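Local coordinates for putative epoxide hydrolase protein (Klebsiella pneumoniae subsp. pneumoniae, PDB 5BOV) that has an alpha/beta-hydrolase fold and probably acts as a hydrolase, perhaps on epoxides or monoacylglycerols, at residues Tyr42-Tyr47 and Leu106-Asp110; Ser140-Glu145 and Trp219-Glu224. All blocks are in the same frame, centred on the assembly; numbering follows the deposited sequence.

From the N terminus, the chain runs through strand 32-37 into the loop holding Tyr42-Tyr47. Interaction 1 closes when strand 104-108, beginning its contact segment 59 residues beyond Tyr47, brings Phe109 against that loop; the excursion between includes helix 50-56, strand 59-74 and helix 85-98. Strand 127-133 follows before interaction 2 opens at Ser140-Glu145, and a largely helical excursion without strands brings the chain back to Trp219-Glu224. The two loops therefore come in series, neither nested nor crossed. Interaction 1 joins loop and strand end at the central sheet; interaction 2 ties the first short helix of this helical region, 141-144, to the C-terminal end of helix 209-220. Their centres lie about 24 Å apart.

Interaction 1: Tyr42-Tyr47 and Leu106-Asp110; sequences YDIQSY and LAGFD
Tyr42 meets Phe109 in an offset edge-to-face pair, the Phe109 edge directed at the tyrosine face, with centroids 5.3 Å apart and planes inclined at 65°. The closest approach is Tyr42 CD2 to Phe109 CE2 at 3.5 Å, and Tyr42 also stacks with Trp183, so an aromatic residue serves two ring partners here. Asp43 does not touch the strand end but shapes the turn: its OD1 accepts from Gln45 N at 2.9 Å, closing an Asx turn, and receives a further bond from Thr200. The 3-10 segment Ile44-Ser46 that follows points Ser46 toward Phe109 and lets the hydroxyl end of Tyr47 arrive beside it.

That phenylalanine follows strand 104-108, and Asp110 after it precedes helix 111-122. Together with Gly108 and Gly112 the arrangement fits the nucleophile elbow of alpha/beta hydrolases, in which a strained turn would present Asp110; its positive phi of 54° agrees with this.

Ser46, small enough to fit beside the ring, puts OG 3.3 Å from Phe109 CZ, near the ring plane, while the hydroxyl is also hydrogen-bonded with Asn285. With CG between the backbone N and the carbonyl carbon (chi1 69°), the Phe109 ring is carried over to Tyr42 and Ser46. Tyr47 slides past it in the opposite direction, and its OH lies in the plane of the phenylalanine ring, 3.4 Å from CD1 of Phe109. The same hydroxyl comes within 3.6 Å of Gly108 CA and, buried as it is, is satisfied by a hydrogen bond with Leu37 O.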
# COMPACT_ATOMS: atom_id res chain seq x y z
N TYR A 42 -5.72 -6.11 -1.93
CA TYR A 42 -5.56 -5.86 -3.37
C TYR A 42 -4.22 -6.38 -3.81
O TYR A 42 -3.48 -7.01 -3.00
CB TYR A 42 -5.73 -4.39 -3.69
CG TYR A 42 -7.05 -3.84 -3.14
CD1 TYR A 42 -8.16 -3.83 -3.92
CD2 TYR A 42 -7.13 -3.23 -1.90
CE1 TYR A 42 -9.38 -3.31 -3.46
CE2 TYR A 42 -8.29 -2.69 -1.44
CZ TYR A 42 -9.42 -2.72 -2.21
OH TYR A 42 -10.57 -2.17 -1.72
N ASP A 43 -3.82 -6.14 -5.06
CA ASP A 43 -2.48 -6.55 -5.46
C ASP A 43 -1.95 -5.68 -6.61
O ASP A 43 -2.52 -4.62 -6.86
CB ASP A 43 -2.39 -8.05 -5.80
CG ASP A 43 -2.93 -8.39 -7.16
OD1 ASP A 43 -3.63 -7.57 -7.77
OD2 ASP A 43 -2.74 -9.58 -7.52
N ILE A 44 -0.90 -6.13 -7.29
CA ILE A 44 -0.28 -5.37 -8.36
C ILE A 44 -1.26 -5.00 -9.50
O ILE A 44 -1.05 -4.07 -10.27
CB ILE A 44 0.95 -6.08 -8.96
CG1 ILE A 44 0.60 -7.40 -9.61
CG2 ILE A 44 2.01 -6.23 -7.84
CD1 ILE A 44 1.72 -7.99 -10.40
N GLN A 45 -2.36 -5.79 -9.66
CA GLN A 45 -3.31 -5.46 -10.70
C GLN A 45 -3.96 -4.10 -10.54
O GLN A 45 -4.54 -3.54 -11.48
CB GLN A 45 -4.39 -6.55 -10.84
CG GLN A 45 -3.87 -7.95 -11.13
CD GLN A 45 -2.85 -8.05 -12.28
OE1 GLN A 45 -1.86 -8.85 -12.15
NE2 GLN A 45 -3.06 -7.39 -13.32
N SER A 46 -3.87 -3.53 -9.33
CA SER A 46 -4.33 -2.18 -9.10
C SER A 46 -3.61 -1.17 -10.05
O SER A 46 -4.20 -0.13 -10.34
CB SER A 46 -3.99 -1.76 -7.67
OG SER A 46 -4.68 -2.52 -6.70
N TYR A 47 -2.44 -1.56 -10.56
CA TYR A 47 -1.64 -0.73 -11.43
C TYR A 47 -1.47 -1.32 -12.80
O TYR A 47 -0.67 -0.80 -13.57
CB TYR A 47 -0.29 -0.49 -10.76
CG TYR A 47 -0.42 0.16 -9.39
CD1 TYR A 47 -0.79 1.50 -9.29
CD2 TYR A 47 -0.21 -0.56 -8.22
CE1 TYR A 47 -0.87 2.14 -8.08
CE2 TYR A 47 -0.33 0.05 -6.96
CZ TYR A 47 -0.67 1.39 -6.88
OH TYR A 47 -0.75 2.04 -5.68
N LEU A 106 7.25 7.65 -5.44
CA LEU A 106 6.46 6.59 -4.80
C LEU A 106 5.01 6.95 -4.84
O LEU A 106 4.62 8.11 -4.63
CB LEU A 106 6.86 6.39 -3.35
CG LEU A 106 8.28 5.97 -3.07
CD1 LEU A 106 8.37 5.69 -1.56
CD2 LEU A 106 8.76 4.86 -3.87
N ALA A 107 4.16 5.94 -4.99
CA ALA A 107 2.71 6.15 -4.94
C ALA A 107 2.06 4.93 -4.33
O ALA A 107 2.53 3.80 -4.54
CB ALA A 107 2.14 6.36 -6.31
N GLY A 108 1.02 5.15 -3.53
CA GLY A 108 0.35 4.04 -2.94
C GLY A 108 -1.05 4.37 -2.41
O GLY A 108 -1.45 5.55 -2.35
N PHE A 109 -1.79 3.30 -2.13
CA PHE A 109 -3.05 3.41 -1.38
C PHE A 109 -3.08 2.33 -0.28
O PHE A 109 -2.45 1.31 -0.39
CB PHE A 109 -4.32 3.33 -2.31
CG PHE A 109 -4.52 1.95 -2.92
CD1 PHE A 109 -3.70 1.51 -3.99
CD2 PHE A 109 -5.47 1.07 -2.41
CE1 PHE A 109 -3.89 0.25 -4.51
CE2 PHE A 109 -5.69 -0.21 -2.96
CZ PHE A 109 -4.89 -0.60 -4.02
N ASP A 110 -3.81 2.63 0.81
CA ASP A 110 -4.00 1.73 1.93
C ASP A 110 -2.63 1.29 2.45
O ASP A 110 -1.79 2.18 2.67
CB ASP A 110 -4.99 0.59 1.54
CG ASP A 110 -5.29 -0.28 2.66
OD1 ASP A 110 -5.93 0.19 3.70
OD2 ASP A 110 -4.84 -1.41 2.73

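Interaction 2: Ser140-Glu145 and Trp219-Glu224; sequences SQQIGE and WRLGLE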
# COMPACT_ATOMS: atom_id res chain seq x y z
N SER A 140 0.58 4.83 15.20
CA SER A 140 1.36 4.18 16.21
C SER A 140 0.46 3.22 16.98
O SER A 140 -0.77 3.33 16.87
CB SER A 140 1.92 5.18 17.23
OG SER A 140 0.90 5.77 18.03
N GLN A 141 1.04 2.33 17.75
CA GLN A 141 0.26 1.41 18.58
C GLN A 141 -0.49 2.17 19.65
O GLN A 141 -1.63 1.85 19.97
CB GLN A 141 1.15 0.31 19.18
CG GLN A 141 1.74 -0.57 18.11
CD GLN A 141 2.42 -1.76 18.66
OE1 GLN A 141 3.38 -1.64 19.44
NE2 GLN A 141 1.94 -2.94 18.33
N GLN A 142 0.13 3.19 20.21
CA GLN A 142 -0.51 3.95 21.25
C GLN A 142 -1.80 4.62 20.73
O GLN A 142 -2.85 4.64 21.41
CB GLN A 142 0.53 4.93 21.82
CG GLN A 142 -0.04 5.76 22.92
CD GLN A 142 0.44 7.15 22.83
OE1 GLN A 142 -0.13 8.00 22.04
NE2 GLN A 142 1.46 7.44 23.61
N ILE A 143 -1.75 5.15 19.52
CA ILE A 143 -2.96 5.69 18.90
C ILE A 143 -3.95 4.59 18.55
O ILE A 143 -5.16 4.75 18.77
CB ILE A 143 -2.64 6.59 17.68
CG1 ILE A 143 -1.85 7.84 18.13
CG2 ILE A 143 -3.89 6.88 16.90
CD1 ILE A 143 -1.06 8.51 16.99
N GLY A 144 -3.46 3.47 18.02
CA GLY A 144 -4.31 2.39 17.60
C GLY A 144 -5.13 1.73 18.73
O GLY A 144 -6.16 1.16 18.46
N GLU A 145 -4.66 1.90 19.93
CA GLU A 145 -5.40 1.46 21.16
C GLU A 145 -6.64 2.31 21.47
O GLU A 145 -7.47 1.85 22.25
CB GLU A 145 -4.43 1.51 22.36
CG GLU A 145 -3.46 0.36 22.37
CD GLU A 145 -2.24 0.55 23.30
OE1 GLU A 145 -2.17 1.49 24.10
OE2 GLU A 145 -1.30 -0.30 23.14
N TRP A 219 -1.01 -5.82 15.10
CA TRP A 219 -0.03 -4.81 15.47
C TRP A 219 -0.68 -3.44 15.62
O TRP A 219 -0.42 -2.73 16.56
CB TRP A 219 1.15 -4.74 14.46
CG TRP A 219 2.28 -3.81 14.92
CD1 TRP A 219 3.43 -4.18 15.54
CD2 TRP A 219 2.36 -2.40 14.76
NE1 TRP A 219 4.19 -3.10 15.82
CE2 TRP A 219 3.56 -1.98 15.34
CE3 TRP A 219 1.51 -1.44 14.24
CZ2 TRP A 219 3.96 -0.69 15.35
CZ3 TRP A 219 1.90 -0.15 14.24
CH2 TRP A 219 3.11 0.23 14.79
N ARG A 220 -1.58 -3.10 14.70
CA ARG A 220 -2.17 -1.79 14.65
C ARG A 220 -2.97 -1.50 15.94
O ARG A 220 -3.01 -0.37 16.38
CB ARG A 220 -3.11 -1.74 13.47
CG ARG A 220 -3.73 -0.41 13.21
CD ARG A 220 -4.57 -0.52 11.93
NE ARG A 220 -5.53 0.59 11.92
CZ ARG A 220 -5.23 1.83 11.59
NH1 ARG A 220 -4.00 2.16 11.20
NH2 ARG A 220 -6.19 2.74 11.65
N LEU A 221 -3.56 -2.56 16.51
CA LEU A 221 -4.36 -2.48 17.72
C LEU A 221 -3.53 -2.62 19.01
O LEU A 221 -4.10 -2.61 20.11
CB LEU A 221 -5.45 -3.53 17.67
CG LEU A 221 -6.54 -3.34 16.60
CD1 LEU A 221 -7.40 -4.55 16.51
CD2 LEU A 221 -7.33 -2.09 16.90
N GLY A 222 -2.23 -2.75 18.88
CA GLY A 222 -1.37 -2.89 20.02
C GLY A 222 -1.38 -4.29 20.60
O GLY A 222 -0.99 -4.46 21.74
N LEU A 223 -1.78 -5.30 19.83
CA LEU A 223 -1.92 -6.66 20.30
C LEU A 223 -0.79 -7.58 19.93
O LEU A 223 -0.81 -8.76 20.21
CB LEU A 223 -3.24 -7.25 19.80
CG LEU A 223 -4.47 -6.46 20.19
CD1 LEU A 223 -5.67 -7.06 19.50
CD2 LEU A 223 -4.64 -6.49 21.71
N GLU A 224 0.25 -7.03 19.33
CA GLU A 224 1.40 -7.81 18.91
C GLU A 224 2.57 -6.88 19.14
O GLU A 224 2.49 -5.70 18.84
CB GLU A 224 1.28 -8.14 17.41
CG GLU A 224 1.82 -9.44 17.03
CD GLU A 224 1.43 -9.76 15.62
OE1 GLU A 224 2.08 -9.19 14.75
OE2 GLU A 224 0.43 -10.51 15.44
O HOH W 1 -1.98 2.11 14.83
O HOH W 2 6.19 -2.56 17.60
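Trp219 lays one indole face against the side chain of Gln141. The aliphatic CG of Gln141 makes a CH-pi contact 3.5 Å from the centroid of the six-membered ring, and farther out the amide stacks on the indole with planes 13° apart. Glutamine suits the place by joining a methylene run to a flat polar end. Its NE2 uses both hydrogens within the amide plane: one goes to a lone pair of Trp219 O at 3.0 Å, the other to Glu224 O at 2.9 Å, which fixes the rotation of the amide. Trp219 NE1 donates to a water.

Next, Arg220 O receives a CA-H...O contact from Gly144 CA at 3.3 Å, an approach a side chain would obstruct, and a second water links it to Ser140 O. Leu221 CD2 rests 3.8 Å from Gly144 O. Gly222, with phi 78°, forms the Schellman motif ending helix 209-220, its N bonded back to Trp219 O. Beyond the turn, Glu224 directs its carboxylate to Ser215.

Helix 141-144, N-capped by Ser140, thus abuts the C-terminal end of helix 209-220, with helix 231-238 touching Ser140 and Trp219 and helix 157-162 against Leu221.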